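Local atomic coordinates of hypothetical protein RPA3614 (Rhodopseudomonas palustris, PDB entry 2HHG), a protein that is of unknown function but has a rhodanese-like domain and may be a thiosulfate-cyanide sulfurtransferase or possibly a tyrosine phosphatase. Residues 68-71 and 77-80; 59-64 and 81-86. One frame throughout, in Å; residues are numbered along the deposited sequence.

Contact 1 of 2, residues 68-71 and 77-80; sequences LEFW and PYAK
Lys80 lays its side chain across one face of the Trp71 indole. Its CG lies beside the ring fusion, 3.6 Å from Trp71 CD2, and CE sits over the six-membered ring in a CH-pi contact. NZ ends above the five-membered ring, 3.6 Å from its centroid and 17° off the normal, a cation-pi interaction. The bends at chi2 and chi4 fold the lysine down along the ring instead of letting it run outward. NZ also donates to Tyr78 O at 2.8 Å, from above the carbonyl plane, so the ammonium has two partners, that oxygen and the indole face. The backbones are also joined directly: Lys80 N donates to Trp71 O at 2.8 Å, nearly straight at 171° and on a lone pair in the carbonyl plane. Alongside, Tyr78 CB touches Trp71 CD1, and the Tyr78 and Phe70 rings meet more loosely, CD2 to CD1 at 4.2 Å. An alanine in place of Trp71 would probably remove the face under the lysine chain, leaving the ammonium to the Tyr78 carbonyl and the methylenes less fixed. Further out, Ser76 OG is hydrogen-bonded to both Phe70 O and Tyr78 N and so ties the turn after helix 68-72. Cys63 and Phe83 touch the indole as well. The contact fastens the irregular loop 77-80 back onto the C-terminal end of helix 68-72, at the protein surface. Carbonyl dipole and pi face both offer negative potential to the ammonium, which would probably favour its protonated form.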
ATOM      1  N   LEU A  68      -2.264  -6.564   7.668  1.00  7.97           N
ATOM      2  CA  LEU A  68      -2.962  -5.286   7.548  1.00  8.45           C
ATOM      3  C   LEU A  68      -4.259  -5.210   8.345  1.00  8.04           C
ATOM      4  O   LEU A  68      -4.463  -4.274   9.125  1.00  8.37           O
ATOM      5  CB  LEU A  68      -3.234  -4.986   6.076  1.00  9.17           C
ATOM      6  CG  LEU A  68      -3.723  -3.585   5.721  1.00 12.75           C
ATOM      7  CD1 LEU A  68      -2.658  -2.541   6.065  1.00 15.90           C
ATOM      8  CD2 LEU A  68      -4.105  -3.522   4.250  1.00 15.48           C
ATOM      9  N   GLU A  69      -5.128  -6.198   8.162  1.00  7.81           N
ATOM     10  CA  GLU A  69      -6.442  -6.164   8.806  1.00  7.81           C
ATOM     11  C   GLU A  69      -6.318  -6.155  10.321  1.00  7.59           C
ATOM     12  O   GLU A  69      -7.094  -5.493  11.015  1.00  7.80           O
ATOM     13  CB  GLU A  69      -7.302  -7.350   8.358  1.00  8.36           C
ATOM     14  CG  GLU A  69      -7.534  -7.426   6.845  1.00  8.92           C
ATOM     15  CD  GLU A  69      -6.497  -8.250   6.085  1.00  8.45           C
ATOM     16  OE1 GLU A  69      -5.345  -8.370   6.542  1.00  8.91           O
ATOM     17  OE2 GLU A  69      -6.842  -8.772   5.008  1.00  9.26           O
ATOM     18  N   PHE A  70      -5.325  -6.891  10.816  1.00  7.63           N
ATOM     19  CA  PHE A  70      -5.076  -7.047  12.243  1.00  8.16           C
ATOM     20  C   PHE A  70      -4.504  -5.802  12.892  1.00  8.08           C
ATOM     21  O   PHE A  70      -4.671  -5.603  14.096  1.00  8.98           O
ATOM     22  CB  PHE A  70      -4.171  -8.256  12.465  1.00  8.45           C
ATOM     23  CG  PHE A  70      -4.807  -9.520  12.009  1.00  8.81           C
ATOM     24  CD1 PHE A  70      -5.646 -10.224  12.859  1.00  9.76           C
ATOM     25  CD2 PHE A  70      -4.651  -9.956  10.704  1.00  9.09           C
ATOM     26  CE1 PHE A  70      -6.297 -11.366  12.422  1.00  9.93           C
ATOM     27  CE2 PHE A  70      -5.299 -11.093  10.260  1.00  9.94           C
ATOM     28  CZ  PHE A  70      -6.113 -11.805  11.120  1.00  9.90           C
ATOM     29  N   TRP A  71      -3.830  -4.970  12.104  1.00  7.84           N
ATOM     30  CA  TRP A  71      -3.300  -3.708  12.612  1.00  8.17           C
ATOM     31  C   TRP A  71      -4.281  -2.555  12.401  1.00  7.99           C
ATOM     32  O   TRP A  71      -4.296  -1.614  13.188  1.00  8.41           O
ATOM     33  CB  TRP A  71      -1.940  -3.410  11.975  1.00  8.42           C
ATOM     34  CG  TRP A  71      -0.818  -4.286  12.479  1.00  8.74           C
ATOM     35  CD1 TRP A  71      -0.921  -5.484  13.140  1.00  9.09           C
ATOM     36  CD2 TRP A  71       0.580  -4.029  12.338  1.00  9.57           C
ATOM     37  NE1 TRP A  71       0.330  -5.977  13.434  1.00 10.47           N
ATOM     38  CE2 TRP A  71       1.265  -5.104  12.945  1.00  9.16           C
ATOM     39  CE3 TRP A  71       1.322  -2.986  11.773  1.00  9.61           C
ATOM     40  CZ2 TRP A  71       2.656  -5.164  12.993  1.00 10.26           C
ATOM     41  CZ3 TRP A  71       2.704  -3.055  11.815  1.00 10.37           C
ATOM     42  CH2 TRP A  71       3.355  -4.135  12.426  1.00 10.33           C
ATOM     43  N   PRO A  77      -6.782  -7.387  18.776  1.00 15.16           N
ATOM     44  CA  PRO A  77      -5.773  -7.364  19.832  1.00 15.80           C
ATOM     45  C   PRO A  77      -4.451  -6.730  19.381  1.00 15.63           C
ATOM     46  O   PRO A  77      -3.660  -6.286  20.212  1.00 16.74           O
ATOM     47  CB  PRO A  77      -5.571  -8.851  20.152  1.00 16.06           C
ATOM     48  CG  PRO A  77      -6.834  -9.502  19.729  1.00 15.99           C
ATOM     49  CD  PRO A  77      -7.267  -8.753  18.511  1.00 15.52           C
ATOM     50  N   TYR A  78      -4.240  -6.658  18.067  1.00 14.84           N
ATOM     51  CA  TYR A  78      -2.972  -6.214  17.486  1.00 14.21           C
ATOM     52  C   TYR A  78      -3.080  -4.838  16.814  1.00 13.09           C
ATOM     53  O   TYR A  78      -2.185  -4.423  16.068  1.00 12.81           O
ATOM     54  CB  TYR A  78      -2.458  -7.296  16.521  1.00 14.79           C
ATOM     55  CG  TYR A  78      -2.730  -8.698  17.045  1.00 15.74           C
ATOM     56  CD1 TYR A  78      -1.897  -9.281  18.000  1.00 17.27           C
ATOM     57  CD2 TYR A  78      -3.846  -9.420  16.620  1.00 16.53           C
ATOM     58  CE1 TYR A  78      -2.160 -10.559  18.504  1.00 17.63           C
ATOM     59  CE2 TYR A  78      -4.117 -10.698  17.118  1.00 18.02           C
ATOM     60  CZ  TYR A  78      -3.269 -11.257  18.057  1.00 18.52           C
ATOM     61  OH  TYR A  78      -3.533 -12.519  18.546  1.00 19.44           O
ATOM     62  N   ALA A  79      -4.173  -4.132  17.113  1.00 12.35           N
ATOM     63  CA  ALA A  79      -4.458  -2.810  16.555  1.00 12.14           C
ATOM     64  C   ALA A  79      -3.307  -1.830  16.725  1.00 12.00           C
ATOM     65  O   ALA A  79      -2.671  -1.775  17.787  1.00 12.26           O
ATOM     66  CB  ALA A  79      -5.709  -2.237  17.183  1.00 12.65           C
ATOM     67  N   LYS A  80      -3.050  -1.044  15.685  1.00 11.41           N
ATOM     68  CA  LYS A  80      -2.044   0.005  15.749  1.00 11.09           C
ATOM     69  C   LYS A  80      -2.760   1.338  15.613  1.00 11.25           C
ATOM     70  O   LYS A  80      -3.509   1.544  14.652  1.00 11.12           O
ATOM     71  CB  LYS A  80      -1.006  -0.166  14.645  1.00 11.49           C
ATOM     72  CG  LYS A  80      -0.282  -1.496  14.685  1.00 12.06           C
ATOM     73  CD  LYS A  80       0.599  -1.639  15.914  1.00 14.31           C
ATOM     74  CE  LYS A  80       1.342  -2.969  15.874  1.00 14.93           C
ATOM     75  NZ  LYS A  80       0.533  -4.107  16.363  1.00 17.98           N
TER

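Contact 2 of 2, residues 59-64 and 81-86; sequences GSFSCT and PIFQED
Ile82 presses two methyl groups against the ring of Phe61. CG2 is the main bump: it stands 3.6 Å above the ring plane, displaced toward the rim, with Phe61 CE2 and CZ each 3.7 Å from it, in a CH-pi contact 19° off the normal. CD1 covers the base of the same ring, 3.9 Å from Phe61 CG, so the branched side chain spans the phenyl group from root to tip. With CG1 anti to the backbone N (chi1 -167°), the longer arm of the isoleucine reaches back toward CB of Phe61 while the shorter one meets the far end; the two side chains thus run antiparallel. Ile82 CG2 also lies 4.1 Å above one face of the Phe83 ring, off centre, and so fills the angle between the two phenyl groups. That angle is almost square: the planes stand at 83°, with the edge of Phe61 turned toward the face of Phe83 in an offset edge-to-face pair. Its nearest atoms are the two CE2 carbons, 4.0 Å apart. Cys63 CB abuts the edge of the Phe83 ring, 4.2 Å from CZ, its sulfur lying obliquely to that ring at longer range. No hydrogen bond crosses here; the fit is apolar. Phe61 belongs to the edge strand 61-62, whose backbone pairs with strand 40-44 through Ile42 and Asp44, while residues 81-84 form a 3-10 turn leading toward strand 88-92. Val41 and Val43 of strand 40-44 touch Ile82 and Phe83 respectively, and Trp71 of helix 68-72 packs on Phe61, Cys63 and Phe83.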
ATOM      1  N   GLY A  59      10.254   7.894   6.067  1.00 10.59           N
ATOM      2  CA  GLY A  59       9.137   8.217   6.933  1.00 11.02           C
ATOM      3  C   GLY A  59       7.939   7.296   6.768  1.00 10.60           C
ATOM      4  O   GLY A  59       6.924   7.490   7.432  1.00 12.28           O
ATOM      5  N   SER A  60       8.043   6.297   5.890  1.00 10.36           N
ATOM      6  CA  SER A  60       6.942   5.350   5.704  1.00  9.94           C
ATOM      7  C   SER A  60       6.771   4.443   6.919  1.00  9.57           C
ATOM      8  O   SER A  60       7.717   4.205   7.672  1.00 10.01           O
ATOM      9  CB  SER A  60       7.141   4.521   4.436  1.00 10.71           C
ATOM     10  OG  SER A  60       8.315   3.747   4.520  1.00 12.76           O
ATOM     11  N   PHE A  61       5.549   3.951   7.091  1.00  9.10           N
ATOM     12  CA  PHE A  61       5.208   3.039   8.166  1.00  8.85           C
ATOM     13  C   PHE A  61       5.120   1.624   7.599  1.00  8.63           C
ATOM     14  O   PHE A  61       4.398   1.382   6.628  1.00  8.48           O
ATOM     15  CB  PHE A  61       3.875   3.464   8.793  1.00  9.64           C
ATOM     16  CG  PHE A  61       3.429   2.580   9.925  1.00 10.53           C
ATOM     17  CD1 PHE A  61       4.021   2.688  11.178  1.00 11.57           C
ATOM     18  CD2 PHE A  61       2.421   1.635   9.738  1.00 11.64           C
ATOM     19  CE1 PHE A  61       3.621   1.862  12.227  1.00 13.28           C
ATOM     20  CE2 PHE A  61       2.013   0.806  10.793  1.00 12.11           C
ATOM     21  CZ  PHE A  61       2.617   0.922  12.032  1.00 13.38           C
ATOM     22  N   SER A  62       5.858   0.691   8.193  1.00  8.18           N
ATOM     23  CA  SER A  62       5.878  -0.688   7.707  1.00  8.38           C
ATOM     24  C   SER A  62       4.776  -1.517   8.335  1.00  8.07           C
ATOM     25  O   SER A  62       4.733  -1.695   9.549  1.00  8.85           O
ATOM     26  CB  SER A  62       7.237  -1.349   7.978  1.00  8.58           C
ATOM     27  OG  SER A  62       7.192  -2.758   7.766  1.00 10.03           O
ATOM     28  N   CYS A  63       3.894  -2.031   7.489  1.00  7.49           N
ATOM     29  CA  CYS A  63       2.919  -3.025   7.904  1.00  7.97           C
ATOM     30  C   CYS A  63       2.790  -4.001   6.758  1.00  7.44           C
ATOM     31  O   CYS A  63       2.281  -3.652   5.694  1.00  7.48           O
ATOM     32  CB  CYS A  63       1.549  -2.411   8.216  1.00  8.56           C
ATOM     33  SG  CYS A  63       0.317  -3.660   8.694  1.00 10.83           S
ATOM     34  N   THR A  64       3.282  -5.218   6.953  1.00  7.44           N
ATOM     35  CA  THR A  64       3.220  -6.196   5.867  1.00  7.84           C
ATOM     36  C   THR A  64       1.764  -6.448   5.470  1.00  7.16           C
ATOM     37  O   THR A  64       0.850  -6.371   6.299  1.00  7.36           O
ATOM     38  CB  THR A  64       3.928  -7.520   6.207  1.00  8.32           C
ATOM     39  OG1 THR A  64       3.255  -8.162   7.298  1.00  9.97           O
ATOM     40  CG2 THR A  64       5.396  -7.291   6.562  1.00  9.17           C
ATOM     41  N   PRO A  81      -2.554   2.249  16.585  1.00 11.44           N
ATOM     42  CA  PRO A  81      -3.283   3.516  16.603  1.00 11.53           C
ATOM     43  C   PRO A  81      -3.068   4.411  15.396  1.00 10.58           C
ATOM     44  O   PRO A  81      -3.920   5.258  15.123  1.00 10.37           O
ATOM     45  CB  PRO A  81      -2.770   4.210  17.867  1.00 12.36           C
ATOM     46  CG  PRO A  81      -2.175   3.156  18.686  1.00 13.67           C
ATOM     47  CD  PRO A  81      -1.675   2.107  17.760  1.00 11.72           C
ATOM     48  N   ILE A  82      -1.954   4.243  14.684  1.00 10.48           N
ATOM     49  CA  ILE A  82      -1.704   5.028  13.473  1.00 10.24           C
ATOM     50  C   ILE A  82      -2.843   4.884  12.452  1.00  9.69           C
ATOM     51  O   ILE A  82      -3.172   5.838  11.751  1.00  9.39           O
ATOM     52  CB  ILE A  82      -0.318   4.707  12.839  1.00 10.68           C
ATOM     53  CG1 ILE A  82       0.060   5.758  11.787  1.00 11.68           C
ATOM     54  CG2 ILE A  82      -0.269   3.285  12.256  1.00 10.90           C
ATOM     55  CD1 ILE A  82       1.517   5.692  11.362  1.00 14.23           C
ATOM     56  N   PHE A  83      -3.465   3.706  12.402  1.00  8.75           N
ATOM     57  CA  PHE A  83      -4.550   3.457  11.455  1.00  8.76           C
ATOM     58  C   PHE A  83      -5.883   4.074  11.871  1.00  8.95           C
ATOM     59  O   PHE A  83      -6.860   3.978  11.137  1.00  9.23           O
ATOM     60  CB  PHE A  83      -4.709   1.960  11.194  1.00  8.57           C
ATOM     61  CG  PHE A  83      -3.642   1.393  10.310  1.00  8.40           C
ATOM     62  CD1 PHE A  83      -3.492   1.850   8.998  1.00  8.98           C
ATOM     63  CD2 PHE A  83      -2.781   0.405  10.781  1.00  8.68           C
ATOM     64  CE1 PHE A  83      -2.504   1.327   8.173  1.00 10.22           C
ATOM     65  CE2 PHE A  83      -1.793  -0.125   9.956  1.00 10.48           C
ATOM     66  CZ  PHE A  83      -1.653   0.342   8.657  1.00 11.91           C
ATOM     67  N   GLN A  84      -5.922   4.691  13.047  1.00  9.26           N
ATOM     68  CA  GLN A  84      -7.121   5.392  13.496  1.00 10.19           C
ATOM     69  C   GLN A  84      -7.057   6.888  13.188  1.00 10.58           C
ATOM     70  O   GLN A  84      -8.038   7.610  13.383  1.00 10.89           O
ATOM     71  CB  GLN A  84      -7.349   5.147  14.988  1.00 10.66           C
ATOM     72  CG  GLN A  84      -8.046   3.820  15.270  1.00 11.66           C
ATOM     73  CD  GLN A  84      -9.531   3.882  14.991  1.00 12.34           C
ATOM     74  OE1 GLN A  84     -10.018   3.341  13.995  1.00 13.62           O
ATOM     75  NE2 GLN A  84     -10.264   4.551  15.870  1.00 11.69           N
ATOM     76  N   GLU A  85      -5.914   7.347  12.687  1.00 10.84           N
ATOM     77  CA  GLU A  85      -5.698   8.770  12.431  1.00 11.89           C
ATOM     78  C   GLU A  85      -6.525   9.288  11.265  1.00 11.82           C
ATOM     79  O   GLU A  85      -6.796   8.566  10.304  1.00 10.89           O
ATOM     80  CB  GLU A  85      -4.214   9.059  12.211  1.00 12.21           C
ATOM     81  CG  GLU A  85      -3.394   8.837  13.473  1.00 14.75           C
ATOM     82  CD  GLU A  85      -1.922   9.144  13.312  1.00 18.28           C
ATOM     83  OE1 GLU A  85      -1.513   9.652  12.248  1.00 19.81           O
ATOM     84  OE2 GLU A  85      -1.169   8.860  14.265  1.00 18.97           O
ATOM     85  N   ASP A  86      -6.912  10.555  11.374  1.00 12.89           N
ATOM     86  CA  ASP A  86      -7.732  11.241  10.391  1.00 14.03           C
ATOM     87  C   ASP A  86      -6.849  11.733   9.238  1.00 13.84           C
ATOM     88  O   ASP A  86      -6.621  12.936   9.076  1.00 14.77           O
ATOM     89  CB  ASP A  86      -8.453  12.404  11.091  1.00 15.00           C
ATOM     90  CG  ASP A  86      -9.347  13.203  10.160  1.00 17.15           C
ATOM     91  OD1 ASP A  86      -9.984  12.602   9.270  1.00 19.97           O
ATOM     92  OD2 ASP A  86      -9.416  14.440  10.333  1.00 20.47           O
TER

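The centres of contacts 1 and 2 lie about 10 Å apart, on the same side of the chain's centre and within the rhodanese-like domain. Along the chain the order is 59-64, 68-71, 77-80, 81-86, so contact 1 falls between the two segments of contact 2. Trp71 joins them: its CE3 comes 3.3 Å from Cys63 SG, and its backbone O lies 3.5 Å from Phe83 CD2. The surface lysine-indole contact thus passes inward to a partly buried hydrophobic cluster. Together the two contacts fold the long connection from edge strand 61-62 to central strand 88-92, including helix 68-72, against strands 61-62 and 40-44 and helix 97-109.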